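Side-chain contacts in mevalonate 3-kinase (Thermoplasma acidophilum, PDB 4RKS), which phosphorylates (R)-mevalonate with ATP to give (R)-3-phosphomevalonate in an alternative mevalonate pathway of isoprenoid biosynthesis: residues D242-F247 and D286-Y291; V196-D201 and Q274-Y279. All blocks are in the same frame, centred on the assembly; numbering follows the deposited sequence.

Interaction 1. Residues D242-F247 and D286-Y291; sequences DIKGIF and DYWNAY
K244 lies lengthwise over one face of the W288 indole, the two side chains running past each other in opposite directions. Going outward, K244 CB starts by the CE2-CZ2 bond of the benzene part, 4.0 Å from W288 CE2. The next carbon drops closer, with K244 CG 3.6 Å from that same W288 CE2. CD then moves over the five-membered ring, 3.8 Å from the centroid of the pyrrole part of W288 and only 5° off its normal, a CH-pi contact squarely over the face. K244 CE carries on to the root of the indole, 3.6 Å from W288 CG. There the chain, extended so far, bends (chi4 67°) and the ammonium turns to a salt bridge with E304 and a hydrogen bond to Y193. NZ is too far from the indole for more than a weak cation-pi attraction.

This is the first turn of helix 243-262 meeting strand 289-292 and the residues leading into it, within the C-terminal domain of a GHMP kinase. D242 is the helix N-cap: its OD1 accepts from G245 N at 3.0 Å, with the donor above the carboxylate plane.

F247, one turn on, meets the indole at its rim. Its CB lies near the ring plane, 3.7 Å from W288 CH2, and the two side chains cross at about a right angle. The same F247 CB is 4.0 Å from A290 CB, the two residues being the nearest backbone pair between 242-247 and 286-291. W288 NE1 is hydrogen-bonded to OD1 of D248, the residue after F247, which probably helps fix the turn of the indole.

Interaction 2. Residues V196-D201 and Q274-Y279; sequences VAFAFD and QKLISY
L276 reaches from helix 271-283 to both F198 and F200, and a single methyl, CD2, does nearly all the touching. With L276 CG anti to the backbone N (chi1 174°), the side chain is carried out from the helix and CD2 is the branch brought to the two rings.

The CH-pi contact is with F198. L276 CD2 sits over the face of that ring, 4.0 Å from the F198 centroid and 29° off the normal. The offset is toward the root of the ring: L276 CD2 is 3.5 Å from F198 CG and 3.6 Å from F198 CB. The two side chains cross at about a right angle.

The remaining apolar touch is with F200, which uses its edge instead. L276 CD2 lies in the plane of that ring, 3.8 Å from F200 CZ, and L276 CB follows at 4.1 Å from the same F200 CZ. One methyl is thus held over one phenyl face and against the rim of another.

No hydrogen bond crosses between the two segments. On the helix side, Q274 O accepts both S278 N and, at 3.0 Å, S278 OG, the two donors approaching from opposite faces of the carbonyl plane. This serine is on the exposed side, while L276 is buried.

Strand 193-199 is an inner strand, paired antiparallel with 298-304 and 321-327. F198 and F200, two residues apart, both point their CB toward the helix, and V301 and V299 of strand 298-304 extend the apolar surface. The arrangement is that of a helix laid on one face of an antiparallel sheet, as expected for the alpha/beta C-terminal domain of GHMP kinases.

Both contacts press helices against the same sheet, and strand 298-304 pairs with the strands of both. Interaction 2 is wholly buried, made of aliphatic and phenyl groups alone. Interaction 1 is only partly buried, and a charged lysine contributes its methylene chain while its ammonium is satisfied outside the contact. Neither has a hydrogen bond across its segments. Along the chain the segments alternate, 196-201, 242-247, 274-279, 286-291, so the two contacts interlock. Their centres are about 16 Å apart, and they meet directly where Y291 CE2 packs against I277 CD1 at 3.5 Å. The side chain of F247 in interaction 1 is about 12 Å from the bound mevalonate.

Interaction 1. Residues D242-F247 and D286-Y291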
loop_
_atom_site.group_PDB
_atom_site.type_symbol
_atom_site.label_atom_id
_atom_site.label_comp_id
_atom_site.label_asym_id
_atom_site.label_seq_id
_atom_site.Cartn_x
_atom_site.Cartn_y
_atom_site.Cartn_z
ATOM N N ASP A 242 7.518 -18.792 7.653
ATOM C CA ASP A 242 6.214 -19.449 7.611
ATOM C C ASP A 242 5.243 -18.589 6.825
ATOM O O ASP A 242 4.396 -17.905 7.410
ATOM C CB ASP A 242 5.669 -19.712 9.020
ATOM C CG ASP A 242 4.424 -20.595 9.009
ATOM O OD1 ASP A 242 3.937 -20.935 7.902
ATOM O OD2 ASP A 242 3.931 -20.938 10.102
ATOM N N ILE A 243 5.369 -18.625 5.503
ATOM C CA ILE A 243 4.573 -17.756 4.651
ATOM C C ILE A 243 3.084 -18.106 4.742
ATOM O O ILE A 243 2.244 -17.214 4.770
ATOM C CB ILE A 243 5.027 -17.829 3.188
ATOM C CG1 ILE A 243 6.523 -17.507 3.070
ATOM C CG2 ILE A 243 4.217 -16.863 2.351
ATOM C CD1 ILE A 243 6.894 -16.123 3.571
ATOM N N LYS A 244 2.758 -19.400 4.793
ATOM C CA LYS A 244 1.362 -19.801 4.944
ATOM C C LYS A 244 0.740 -19.261 6.231
ATOM O O LYS A 244 -0.410 -18.827 6.233
ATOM C CB LYS A 244 1.225 -21.322 4.888
ATOM C CG LYS A 244 1.338 -21.887 3.475
ATOM C CD LYS A 244 0.993 -23.379 3.461
ATOM C CE LYS A 244 1.025 -23.948 2.062
ATOM N NZ LYS A 244 2.405 -23.957 1.514
ATOM N N GLY A 245 1.503 -19.255 7.316
ATOM C CA GLY A 245 0.993 -18.751 8.580
ATOM C C GLY A 245 0.678 -17.270 8.487
ATOM O O GLY A 245 -0.343 -16.795 8.986
ATOM N N ILE A 246 1.558 -16.535 7.830
ATOM C CA ILE A 246 1.370 -15.104 7.670
ATOM C C ILE A 246 0.087 -14.831 6.885
ATOM O O ILE A 246 -0.714 -13.983 7.286
ATOM C CB ILE A 246 2.613 -14.464 6.991
ATOM C CG1 ILE A 246 3.777 -14.420 7.994
ATOM C CG2 ILE A 246 2.329 -13.051 6.510
ATOM C CD1 ILE A 246 5.157 -14.202 7.333
ATOM N N PHE A 247 -0.143 -15.575 5.804
ATOM C CA PHE A 247 -1.317 -15.300 4.973
ATOM C C PHE A 247 -2.597 -15.825 5.614
ATOM O O PHE A 247 -3.631 -15.153 5.556
ATOM C CB PHE A 247 -1.158 -15.878 3.573
ATOM C CG PHE A 247 -0.321 -15.018 2.650
ATOM C CD1 PHE A 247 -0.724 -13.734 2.329
ATOM C CD2 PHE A 247 0.852 -15.510 2.084
ATOM C CE1 PHE A 247 0.030 -12.947 1.475
ATOM C CE2 PHE A 247 1.619 -14.715 1.219
ATOM C CZ PHE A 247 1.199 -13.438 0.921
ATOM N N ASP A 286 -8.681 -28.805 -1.082
ATOM C CA ASP A 286 -7.952 -29.443 -2.175
ATOM C C ASP A 286 -6.492 -28.955 -2.241
ATOM O O ASP A 286 -5.554 -29.760 -2.245
ATOM C CB ASP A 286 -8.693 -29.182 -3.499
ATOM C CG ASP A 286 -8.016 -29.822 -4.706
ATOM O OD1 ASP A 286 -7.157 -30.702 -4.528
ATOM O OD2 ASP A 286 -8.355 -29.439 -5.842
ATOM N N TYR A 287 -6.300 -27.639 -2.300
ATOM C CA TYR A 287 -4.965 -27.075 -2.189
ATOM C C TYR A 287 -5.012 -25.778 -1.384
ATOM O O TYR A 287 -6.056 -25.145 -1.284
ATOM C CB TYR A 287 -4.343 -26.851 -3.568
ATOM C CG TYR A 287 -5.089 -25.927 -4.518
ATOM C CD1 TYR A 287 -6.099 -26.413 -5.347
ATOM C CD2 TYR A 287 -4.752 -24.575 -4.617
ATOM C CE1 TYR A 287 -6.765 -25.573 -6.231
ATOM C CE2 TYR A 287 -5.410 -23.732 -5.493
ATOM C CZ TYR A 287 -6.419 -24.233 -6.296
ATOM O OH TYR A 287 -7.072 -23.388 -7.170
ATOM N N TRP A 288 -3.884 -25.396 -0.794
ATOM C CA TRP A 288 -3.863 -24.248 0.106
ATOM C C TRP A 288 -4.171 -22.930 -0.601
ATOM O O TRP A 288 -3.680 -22.652 -1.702
ATOM C CB TRP A 288 -2.512 -24.134 0.807
ATOM C CG TRP A 288 -2.431 -22.951 1.746
ATOM C CD1 TRP A 288 -2.842 -22.905 3.055
ATOM C CD2 TRP A 288 -1.919 -21.646 1.441
ATOM N NE1 TRP A 288 -2.611 -21.643 3.582
ATOM C CE2 TRP A 288 -2.047 -20.858 2.611
ATOM C CE3 TRP A 288 -1.364 -21.066 0.292
ATOM C CZ2 TRP A 288 -1.627 -19.530 2.661
ATOM C CZ3 TRP A 288 -0.958 -19.744 0.346
ATOM C CH2 TRP A 288 -1.098 -18.988 1.521
ATOM N N ASN A 289 -4.999 -22.125 0.041
ATOM C CA ASN A 289 -5.098 -20.714 -0.295
ATOM C C ASN A 289 -5.493 -19.944 0.946
ATOM O O ASN A 289 -5.912 -20.536 1.944
ATOM C CB ASN A 289 -6.102 -20.461 -1.417
ATOM C CG ASN A 289 -7.542 -20.577 -0.954
ATOM O OD1 ASN A 289 -8.070 -19.692 -0.272
ATOM N ND2 ASN A 289 -8.188 -21.676 -1.324
ATOM N N ALA A 290 -5.350 -18.624 0.863
ATOM C CA ALA A 290 -5.844 -17.687 1.871
ATOM C C ALA A 290 -6.156 -16.389 1.150
ATOM O O ALA A 290 -5.443 -16.029 0.203
ATOM C CB ALA A 290 -4.818 -17.465 2.972
ATOM N N TYR A 291 -7.199 -15.678 1.576
ATOM C CA TYR A 291 -7.565 -14.439 0.888
ATOM C C TYR A 291 -7.485 -13.209 1.792
ATOM O O TYR A 291 -7.554 -13.321 3.004
ATOM C CB TYR A 291 -8.980 -14.536 0.306
ATOM C CG TYR A 291 -10.059 -14.339 1.339
ATOM C CD1 TYR A 291 -10.550 -15.418 2.065
ATOM C CD2 TYR A 291 -10.590 -13.082 1.591
ATOM C CE1 TYR A 291 -11.527 -15.246 3.015
ATOM C CE2 TYR A 291 -11.568 -12.902 2.540
ATOM C CZ TYR A 291 -12.031 -13.983 3.250
ATOM O OH TYR A 291 -13.010 -13.806 4.193
#

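Interaction 2. Residues V196-D201 and Q274-Y279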
loop_
_atom_site.group_PDB
_atom_site.type_symbol
_atom_site.label_atom_id
_atom_site.label_comp_id
_atom_site.label_asym_id
_atom_site.label_seq_id
_atom_site.Cartn_x
_atom_site.Cartn_y
_atom_site.Cartn_z
ATOM N N VAL A 196 -3.396 -14.172 -6.720
ATOM C CA VAL A 196 -4.352 -13.905 -7.789
ATOM C C VAL A 196 -5.379 -12.874 -7.315
ATOM O O VAL A 196 -6.133 -13.111 -6.373
ATOM C CB VAL A 196 -5.072 -15.186 -8.268
ATOM C CG1 VAL A 196 -6.004 -14.858 -9.449
ATOM C CG2 VAL A 196 -4.055 -16.231 -8.670
ATOM N N ALA A 197 -5.402 -11.723 -7.976
ATOM C CA ALA A 197 -6.337 -10.668 -7.602
ATOM C C ALA A 197 -7.623 -10.750 -8.430
ATOM O O ALA A 197 -7.591 -10.770 -9.664
ATOM C CB ALA A 197 -5.683 -9.292 -7.761
ATOM N N PHE A 198 -8.753 -10.800 -7.737
ATOM C CA PHE A 198 -10.046 -10.779 -8.391
ATOM C C PHE A 198 -10.684 -9.419 -8.197
ATOM O O PHE A 198 -11.102 -9.076 -7.084
ATOM C CB PHE A 198 -10.947 -11.883 -7.838
ATOM C CG PHE A 198 -10.429 -13.275 -8.108
ATOM C CD1 PHE A 198 -9.493 -13.856 -7.272
ATOM C CD2 PHE A 198 -10.882 -13.996 -9.204
ATOM C CE1 PHE A 198 -9.021 -15.131 -7.516
ATOM C CE2 PHE A 198 -10.407 -15.270 -9.458
ATOM C CZ PHE A 198 -9.480 -15.840 -8.612
ATOM N N ALA A 199 -10.764 -8.654 -9.287
ATOM C CA ALA A 199 -11.289 -7.289 -9.252
ATOM C C ALA A 199 -12.776 -7.220 -9.635
ATOM O O ALA A 199 -13.145 -7.563 -10.752
ATOM C CB ALA A 199 -10.463 -6.400 -10.174
ATOM N N PHE A 200 -13.624 -6.777 -8.710
ATOM C CA PHE A 200 -15.064 -6.672 -8.962
ATOM C C PHE A 200 -15.445 -5.218 -9.262
ATOM O O PHE A 200 -14.730 -4.300 -8.874
ATOM C CB PHE A 200 -15.861 -7.200 -7.766
ATOM C CG PHE A 200 -15.633 -8.656 -7.476
ATOM C CD1 PHE A 200 -14.509 -9.072 -6.785
ATOM C CD2 PHE A 200 -16.556 -9.611 -7.884
ATOM C CE1 PHE A 200 -14.296 -10.410 -6.519
ATOM C CE2 PHE A 200 -16.351 -10.949 -7.619
ATOM C CZ PHE A 200 -15.221 -11.351 -6.933
ATOM N N ASP A 201 -16.568 -4.994 -9.938
ATOM C CA ASP A 201 -16.862 -3.643 -10.420
ATOM C C ASP A 201 -17.708 -2.782 -9.476
ATOM O O ASP A 201 -18.052 -1.653 -9.825
ATOM C CB ASP A 201 -17.543 -3.707 -11.793
ATOM C CG ASP A 201 -18.789 -4.576 -11.799
ATOM O OD1 ASP A 201 -19.100 -5.147 -12.868
ATOM O OD2 ASP A 201 -19.461 -4.689 -10.750
ATOM N N GLN A 274 -18.544 -12.189 -1.843
ATOM C CA GLN A 274 -18.795 -13.205 -0.830
ATOM C C GLN A 274 -18.982 -14.584 -1.478
ATOM O O GLN A 274 -18.581 -15.599 -0.911
ATOM C CB GLN A 274 -20.010 -12.824 0.026
ATOM C CG GLN A 274 -20.323 -13.805 1.164
ATOM C CD GLN A 274 -19.088 -14.220 1.976
ATOM O OE1 GLN A 274 -18.372 -13.377 2.526
ATOM N NE2 GLN A 274 -18.839 -15.529 2.051
ATOM N N LYS A 275 -19.574 -14.624 -2.668
ATOM C CA LYS A 275 -19.721 -15.899 -3.376
ATOM C C LYS A 275 -18.359 -16.491 -3.739
ATOM O O LYS A 275 -18.156 -17.703 -3.623
ATOM C CB LYS A 275 -20.573 -15.737 -4.640
ATOM C CG LYS A 275 -22.068 -15.567 -4.390
ATOM C CD LYS A 275 -22.816 -15.379 -5.710
ATOM C CE LYS A 275 -24.302 -15.126 -5.486
ATOM N NZ LYS A 275 -24.969 -14.653 -6.731
ATOM N N LEU A 276 -17.431 -15.647 -4.188
ATOM C CA LEU A 276 -16.090 -16.123 -4.528
ATOM C C LEU A 276 -15.401 -16.682 -3.286
ATOM O O LEU A 276 -14.814 -17.762 -3.321
ATOM C CB LEU A 276 -15.242 -15.012 -5.145
ATOM C CG LEU A 276 -13.762 -15.356 -5.400
ATOM C CD1 LEU A 276 -13.595 -16.460 -6.453
ATOM C CD2 LEU A 276 -12.962 -14.124 -5.798
ATOM N N ILE A 277 -15.488 -15.939 -2.192
ATOM C CA ILE A 277 -14.915 -16.353 -0.915
ATOM C C ILE A 277 -15.438 -17.718 -0.464
ATOM O O ILE A 277 -14.675 -18.544 0.043
ATOM C CB ILE A 277 -15.204 -15.307 0.180
ATOM C CG1 ILE A 277 -14.512 -13.983 -0.159
ATOM C CG2 ILE A 277 -14.749 -15.807 1.537
ATOM C CD1 ILE A 277 -14.663 -12.907 0.909
ATOM N N SER A 278 -16.732 -17.962 -0.662
ATOM C CA SER A 278 -17.314 -19.254 -0.313
ATOM C C SER A 278 -16.704 -20.386 -1.146
ATOM O O SER A 278 -16.450 -21.474 -0.633
ATOM C CB SER A 278 -18.836 -19.231 -0.494
ATOM O OG SER A 278 -19.433 -18.239 0.324
ATOM N N TYR A 279 -16.479 -20.132 -2.428
ATOM C CA TYR A 279 -15.847 -21.125 -3.292
ATOM C C TYR A 279 -14.412 -21.377 -2.835
ATOM O O TYR A 279 -13.947 -22.521 -2.845
ATOM C CB TYR A 279 -15.874 -20.672 -4.753
ATOM C CG TYR A 279 -15.009 -21.498 -5.693
ATOM C CD1 TYR A 279 -15.392 -22.781 -6.092
ATOM C CD2 TYR A 279 -13.818 -20.987 -6.202
ATOM C CE1 TYR A 279 -14.599 -23.533 -6.962
ATOM C CE2 TYR A 279 -13.023 -21.725 -7.068
ATOM C CZ TYR A 279 -13.414 -22.996 -7.446
ATOM O OH TYR A 279 -12.613 -23.722 -8.305
#